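Local coordinates for protein SusD homolog (Bacteroides thetaiotaomicron, PDB 3SGH) that probably binds glycans at the outer membrane as a SusD-like lipoprotein, handing them on for uptake by its bacterium, at residues N373-L378 against G384-N389; D174-Y177 against K183-K186. All blocks are in the same frame, centred on the assembly; numbering follows the deposited sequence.

The two contacts sit far apart on one chain, with centres 41 Å from each other, nearest atoms about 31 Å apart, and the centre of the chain between them. Interaction 2 comes first in sequence and is a buried aromatic contact in the helical part of the fold, where the loop 174-177 is folded against helix 181-198. Interaction 1 belongs to the long loop region between helices 360-364 and 403-417 and lies nearer the surface, held mainly by hydrogen bonds. Each is a local closure, its two segments separated by only five residues. No bound sugar is found beside either contact, and a part in glycan binding is not established for them.

Interaction 1: residues N373-L378 against G384-N389; sequences NYVDNL and GNNYTN
A single antiparallel beta bridge, formed inside the long loop between helices 360-364 and 403-417, joins Tyr374 to Tyr387 as a hydrogen-bonded pair. Tyr374 N gives an almost straight bond to Tyr387 O (2.9 Å, 178°), and Tyr387 N returns one to Tyr374 O at 3.0 Å. Side-chain amides carry the pairing on at both ends. At one, Asn373 OD1 accepts from the backbone N of Asn389 at 2.9 Å. At the other, Asn386 swings its CG back beside its own backbone N (chi1 -67°), which brings OD1 to the N of Asp376 at 2.8 Å, the donor tilted 33° from the amide's carbonyl plane. Asn386 ND2 also gives a hydrogen to a water that in turn donates to Asn377 OD1. A leucine in place of Asn386 would probably leave the Asp376 N-H without its acceptor and break the water link to Asn377. The Tyr374 ring turns its edge to the carbonyl of Asn385, CD2 lying 3.2 Å from Asn385 O, while its hydroxyl is hydrogen-bonded to Gly284 O. Asp376 and Asn385 run side by side, carboxylate and amide nearly coplanar; Tyr301 and His382 also hold the carboxylate, and Ala290 and Glu291 the amide. Between the two groups, Asn385 ND2 reaches the anti side of Asp376 OD2 at 3.2 Å.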
loop_
_atom_site.group_PDB
_atom_site.type_symbol
_atom_site.label_atom_id
_atom_site.label_comp_id
_atom_site.label_asym_id
_atom_site.label_seq_id
_atom_site.Cartn_x
_atom_site.Cartn_y
_atom_site.Cartn_z
ATOM N N ASN A 373 11.039 -20.137 -7.411
ATOM C CA ASN A 373 10.238 -20.917 -6.481
ATOM C C ASN A 373 10.797 -20.687 -5.096
ATOM O O ASN A 373 11.928 -20.220 -4.960
ATOM C CB ASN A 373 10.303 -22.397 -6.851
ATOM C CG ASN A 373 9.728 -22.655 -8.199
ATOM O OD1 ASN A 373 8.758 -22.035 -8.577
ATOM N ND2 ASN A 373 10.326 -23.581 -8.938
ATOM N N TYR A 374 10.022 -21.035 -4.078
ATOM C CA TYR A 374 10.443 -20.825 -2.719
ATOM C C TYR A 374 10.729 -22.156 -2.062
ATOM O O TYR A 374 9.912 -23.061 -2.166
ATOM C CB TYR A 374 9.309 -20.160 -1.946
ATOM C CG TYR A 374 9.623 -20.035 -0.481
ATOM C CD1 TYR A 374 10.613 -19.170 -0.035
ATOM C CD2 TYR A 374 8.908 -20.755 0.462
ATOM C CE1 TYR A 374 10.911 -19.070 1.308
ATOM C CE2 TYR A 374 9.190 -20.643 1.820
ATOM C CZ TYR A 374 10.196 -19.789 2.231
ATOM O OH TYR A 374 10.492 -19.676 3.563
ATOM N N VAL A 375 11.867 -22.252 -1.384
ATOM C CA VAL A 375 12.172 -23.403 -0.531
ATOM C C VAL A 375 12.496 -22.879 0.850
ATOM O O VAL A 375 13.126 -21.815 1.009
ATOM C CB VAL A 375 13.323 -24.278 -1.068
ATOM C CG1 VAL A 375 12.871 -25.060 -2.339
ATOM C CG2 VAL A 375 14.554 -23.450 -1.348
ATOM N N ASP A 376 12.048 -23.624 1.855
ATOM C CA ASP A 376 12.356 -23.333 3.229
ATOM C C ASP A 376 13.146 -24.482 3.826
ATOM O O ASP A 376 12.575 -25.436 4.379
ATOM C CB ASP A 376 11.104 -23.059 4.015
ATOM C CG ASP A 376 11.408 -22.576 5.447
ATOM O OD1 ASP A 376 12.622 -22.566 5.855
ATOM O OD2 ASP A 376 10.440 -22.223 6.180
ATOM N N ASN A 377 14.468 -24.400 3.660
ATOM C CA ASN A 377 15.397 -25.420 4.102
ATOM C C ASN A 377 16.232 -24.973 5.292
ATOM O O ASN A 377 17.050 -25.743 5.780
ATOM C CB ASN A 377 16.376 -25.750 2.958
ATOM C CG ASN A 377 15.710 -26.472 1.842
ATOM O OD1 ASN A 377 14.753 -27.263 2.057
ATOM N ND2 ASN A 377 16.131 -26.161 0.624
ATOM N N LEU A 378 16.050 -23.739 5.753
ATOM C CA LEU A 378 16.950 -23.199 6.783
ATOM C C LEU A 378 16.742 -23.887 8.126
ATOM O O LEU A 378 17.711 -24.097 8.883
ATOM C CB LEU A 378 16.759 -21.670 6.917
ATOM C CG LEU A 378 17.016 -20.822 5.669
ATOM C CD1 LEU A 378 16.921 -19.350 6.083
ATOM C CD2 LEU A 378 18.369 -21.158 5.004
ATOM N N GLY A 384 6.982 -28.102 4.073
ATOM C CA GLY A 384 5.573 -27.802 3.849
ATOM C C GLY A 384 5.315 -26.326 3.544
ATOM O O GLY A 384 4.215 -25.965 3.103
ATOM N N ASN A 385 6.351 -25.492 3.723
ATOM C CA ASN A 385 6.311 -24.103 3.328
ATOM C C ASN A 385 6.744 -23.865 1.892
ATOM O O ASN A 385 6.570 -22.757 1.382
ATOM C CB ASN A 385 7.178 -23.254 4.280
ATOM C CG ASN A 385 6.612 -23.222 5.659
ATOM O OD1 ASN A 385 5.388 -23.154 5.817
ATOM N ND2 ASN A 385 7.454 -23.226 6.648
ATOM N N ASN A 386 7.298 -24.891 1.234
ATOM C CA ASN A 386 7.804 -24.706 -0.113
ATOM C C ASN A 386 6.664 -24.318 -1.070
ATOM O O ASN A 386 5.540 -24.743 -0.911
ATOM C CB ASN A 386 8.494 -25.972 -0.633
ATOM C CG ASN A 386 9.785 -26.327 0.095
ATOM O OD1 ASN A 386 10.239 -25.656 1.034
ATOM N ND2 ASN A 386 10.413 -27.391 -0.387
ATOM N N TYR A 387 6.965 -23.506 -2.080
ATOM C CA TYR A 387 5.932 -23.000 -2.966
ATOM C C TYR A 387 6.433 -22.824 -4.397
ATOM O O TYR A 387 7.496 -22.259 -4.629
ATOM C CB TYR A 387 5.310 -21.710 -2.395
ATOM C CG TYR A 387 3.981 -21.314 -3.037
ATOM C CD1 TYR A 387 2.775 -21.889 -2.645
ATOM C CD2 TYR A 387 3.949 -20.359 -4.042
ATOM C CE1 TYR A 387 1.574 -21.528 -3.269
ATOM C CE2 TYR A 387 2.766 -19.990 -4.642
ATOM C CZ TYR A 387 1.595 -20.573 -4.260
ATOM O OH TYR A 387 0.458 -20.171 -4.899
ATOM N N THR A 388 5.659 -23.339 -5.343
ATOM C CA THR A 388 5.934 -23.164 -6.771
ATOM C C THR A 388 5.355 -21.837 -7.248
ATOM O O THR A 388 4.143 -21.585 -7.146
ATOM C CB THR A 388 5.362 -24.332 -7.607
ATOM O OG1 THR A 388 5.826 -25.607 -7.108
ATOM C CG2 THR A 388 5.746 -24.138 -9.072
ATOM N N ASN A 389 6.221 -20.964 -7.735
ATOM C CA ASN A 389 5.779 -19.647 -8.204
ATOM C C ASN A 389 4.845 -19.812 -9.388
ATOM O O ASN A 389 5.153 -20.551 -10.341
ATOM C CB ASN A 389 6.993 -18.789 -8.566
ATOM C CG ASN A 389 6.708 -17.346 -8.528
ATOM O OD1 ASN A 389 5.723 -16.882 -9.109
ATOM N ND2 ASN A 389 7.585 -16.583 -7.859
HETATM O O HOH W 1 13.326 -28.343 0.233
#

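Interaction 2: residues D174-Y177 against K183-K186; sequences DQFY and KWLK
Lys183 lays the start of its side chain over Tyr177: CB sits above the middle of the ring, 3.4 Å from Tyr177 CG, in a CH-pi contact only 14° off the ring normal. CG then passes beyond the ring's rim beside CD1, the chain bends at the next bond, and the amine goes on to a hydrogen bond with Gly224 O. Next along the helix, Trp184 meets three residues of the loop. Tyr177 turns an edge to the face of its indole, CD2 standing 3.6 Å from Trp184 CE2, with the Tyr177 ring and the five-membered ring of Trp184 almost perpendicular at 86°. Tyr177 is thus used twice, its face by Lys183 and its edge by Trp184, while its hydroxyl is tied to Asp225 O. Phe176, Tyr177 and Trp184 make up an aromatic cluster where the loop before helix 181-198 folds back on that helix, and Leu107 of helix 100-120 and Leu158 of helix 140-162 also touch the tryptophan. Phe176 brings its CB to Trp184 CZ2 at 3.7 Å, the two rings set obliquely. At the rim of the indole, Trp184 NE1 donates in its ring plane to Asp174 OD2 (2.8 Å), which it meets from above the carboxylate plane; OD2 also accepts from Gly179 N. The other oxygen of Asp174 shapes the loop itself. With CG anti to the backbone N (chi1 178°), OD1 folds over the following residues and takes hydrogen bonds from Phe176 N at 2.9 Å, closing an Asx turn, and from Tyr177 N at 3.0 Å, both donors coming from the same face of the carboxylate.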
loop_
_atom_site.group_PDB
_atom_site.type_symbol
_atom_site.label_atom_id
_atom_site.label_comp_id
_atom_site.label_asym_id
_atom_site.label_seq_id
_atom_site.Cartn_x
_atom_site.Cartn_y
_atom_site.Cartn_z
ATOM N N ASP A 174 6.319 20.560 8.000
ATOM C CA ASP A 174 6.327 19.616 6.879
ATOM C C ASP A 174 7.669 18.906 6.747
ATOM O O ASP A 174 8.551 19.384 6.039
ATOM C CB ASP A 174 6.005 20.370 5.604
ATOM C CG ASP A 174 6.038 19.502 4.352
ATOM O OD1 ASP A 174 6.045 18.225 4.447
ATOM O OD2 ASP A 174 6.016 20.124 3.243
ATOM N N GLN A 175 7.772 17.706 7.328
ATOM C CA GLN A 175 8.961 16.873 7.190
ATOM C C GLN A 175 9.094 16.147 5.852
ATOM O O GLN A 175 10.131 15.533 5.576
ATOM C CB GLN A 175 9.025 15.842 8.321
ATOM C CG GLN A 175 7.973 14.720 8.311
ATOM C CD GLN A 175 6.740 15.000 9.138
ATOM O OE1 GLN A 175 6.302 16.157 9.264
ATOM N NE2 GLN A 175 6.145 13.934 9.692
ATOM N N PHE A 176 8.039 16.181 5.046
ATOM C CA PHE A 176 8.036 15.482 3.746
ATOM C C PHE A 176 8.713 16.320 2.668
ATOM O O PHE A 176 9.675 15.858 2.013
ATOM C CB PHE A 176 6.587 15.139 3.372
ATOM C CG PHE A 176 5.900 14.314 4.431
ATOM C CD1 PHE A 176 6.023 12.921 4.445
ATOM C CD2 PHE A 176 5.213 14.928 5.449
ATOM C CE1 PHE A 176 5.431 12.172 5.442
ATOM C CE2 PHE A 176 4.632 14.182 6.463
ATOM C CZ PHE A 176 4.724 12.805 6.456
ATOM N N TYR A 177 8.247 17.552 2.528
ATOM C CA TYR A 177 8.727 18.460 1.483
ATOM C C TYR A 177 9.072 19.876 1.935
ATOM O O TYR A 177 9.283 20.756 1.097
ATOM C CB TYR A 177 7.659 18.533 0.429
ATOM C CG TYR A 177 7.338 17.232 -0.300
ATOM C CD1 TYR A 177 8.338 16.473 -0.915
ATOM C CD2 TYR A 177 6.021 16.826 -0.470
ATOM C CE1 TYR A 177 8.033 15.319 -1.645
ATOM C CE2 TYR A 177 5.708 15.653 -1.211
ATOM C CZ TYR A 177 6.714 14.923 -1.805
ATOM O OH TYR A 177 6.367 13.815 -2.533
ATOM N N LYS A 183 5.985 20.130 -4.838
ATOM C CA LYS A 183 6.195 18.691 -4.531
ATOM C C LYS A 183 4.881 18.083 -4.049
ATOM O O LYS A 183 4.486 16.990 -4.490
ATOM C CB LYS A 183 7.246 18.476 -3.468
ATOM C CG LYS A 183 8.653 18.834 -3.837
ATOM C CD LYS A 183 9.307 17.827 -4.765
ATOM C CE LYS A 183 10.812 18.180 -5.097
ATOM N NZ LYS A 183 11.757 18.025 -3.943
ATOM N N TRP A 184 4.177 18.809 -3.190
ATOM C CA TRP A 184 2.869 18.320 -2.779
ATOM C C TRP A 184 1.879 18.202 -3.947
ATOM O O TRP A 184 1.011 17.320 -3.961
ATOM C CB TRP A 184 2.258 19.153 -1.674
ATOM C CG TRP A 184 2.829 18.893 -0.329
ATOM C CD1 TRP A 184 3.619 19.724 0.387
ATOM C CD2 TRP A 184 2.661 17.710 0.463
ATOM N NE1 TRP A 184 3.945 19.153 1.599
ATOM C CE2 TRP A 184 3.380 17.906 1.663
ATOM C CE3 TRP A 184 1.960 16.510 0.278
ATOM C CZ2 TRP A 184 3.421 16.954 2.669
ATOM C CZ3 TRP A 184 2.023 15.553 1.278
ATOM C CH2 TRP A 184 2.747 15.789 2.457
ATOM N N LEU A 185 2.006 19.070 -4.938
ATOM C CA LEU A 185 1.066 19.025 -6.075
ATOM C C LEU A 185 1.287 17.757 -6.880
ATOM O O LEU A 185 0.333 17.120 -7.293
ATOM C CB LEU A 185 1.233 20.277 -6.949
ATOM C CG LEU A 185 0.203 20.453 -8.079
ATOM C CD1 LEU A 185 -1.187 20.676 -7.545
ATOM C CD2 LEU A 185 0.648 21.645 -9.016
ATOM N N LYS A 186 2.543 17.405 -7.127
ATOM C CA LYS A 186 2.882 16.163 -7.804
ATOM C C LYS A 186 2.417 14.972 -6.990
ATOM O O LYS A 186 1.861 14.023 -7.544
ATOM C CB LYS A 186 4.399 16.081 -8.108
ATOM C CG LYS A 186 4.826 17.014 -9.227
ATOM C CD LYS A 186 6.337 16.930 -9.512
ATOM C CE LYS A 186 7.100 17.640 -8.390
ATOM N NZ LYS A 186 8.431 18.245 -8.739
#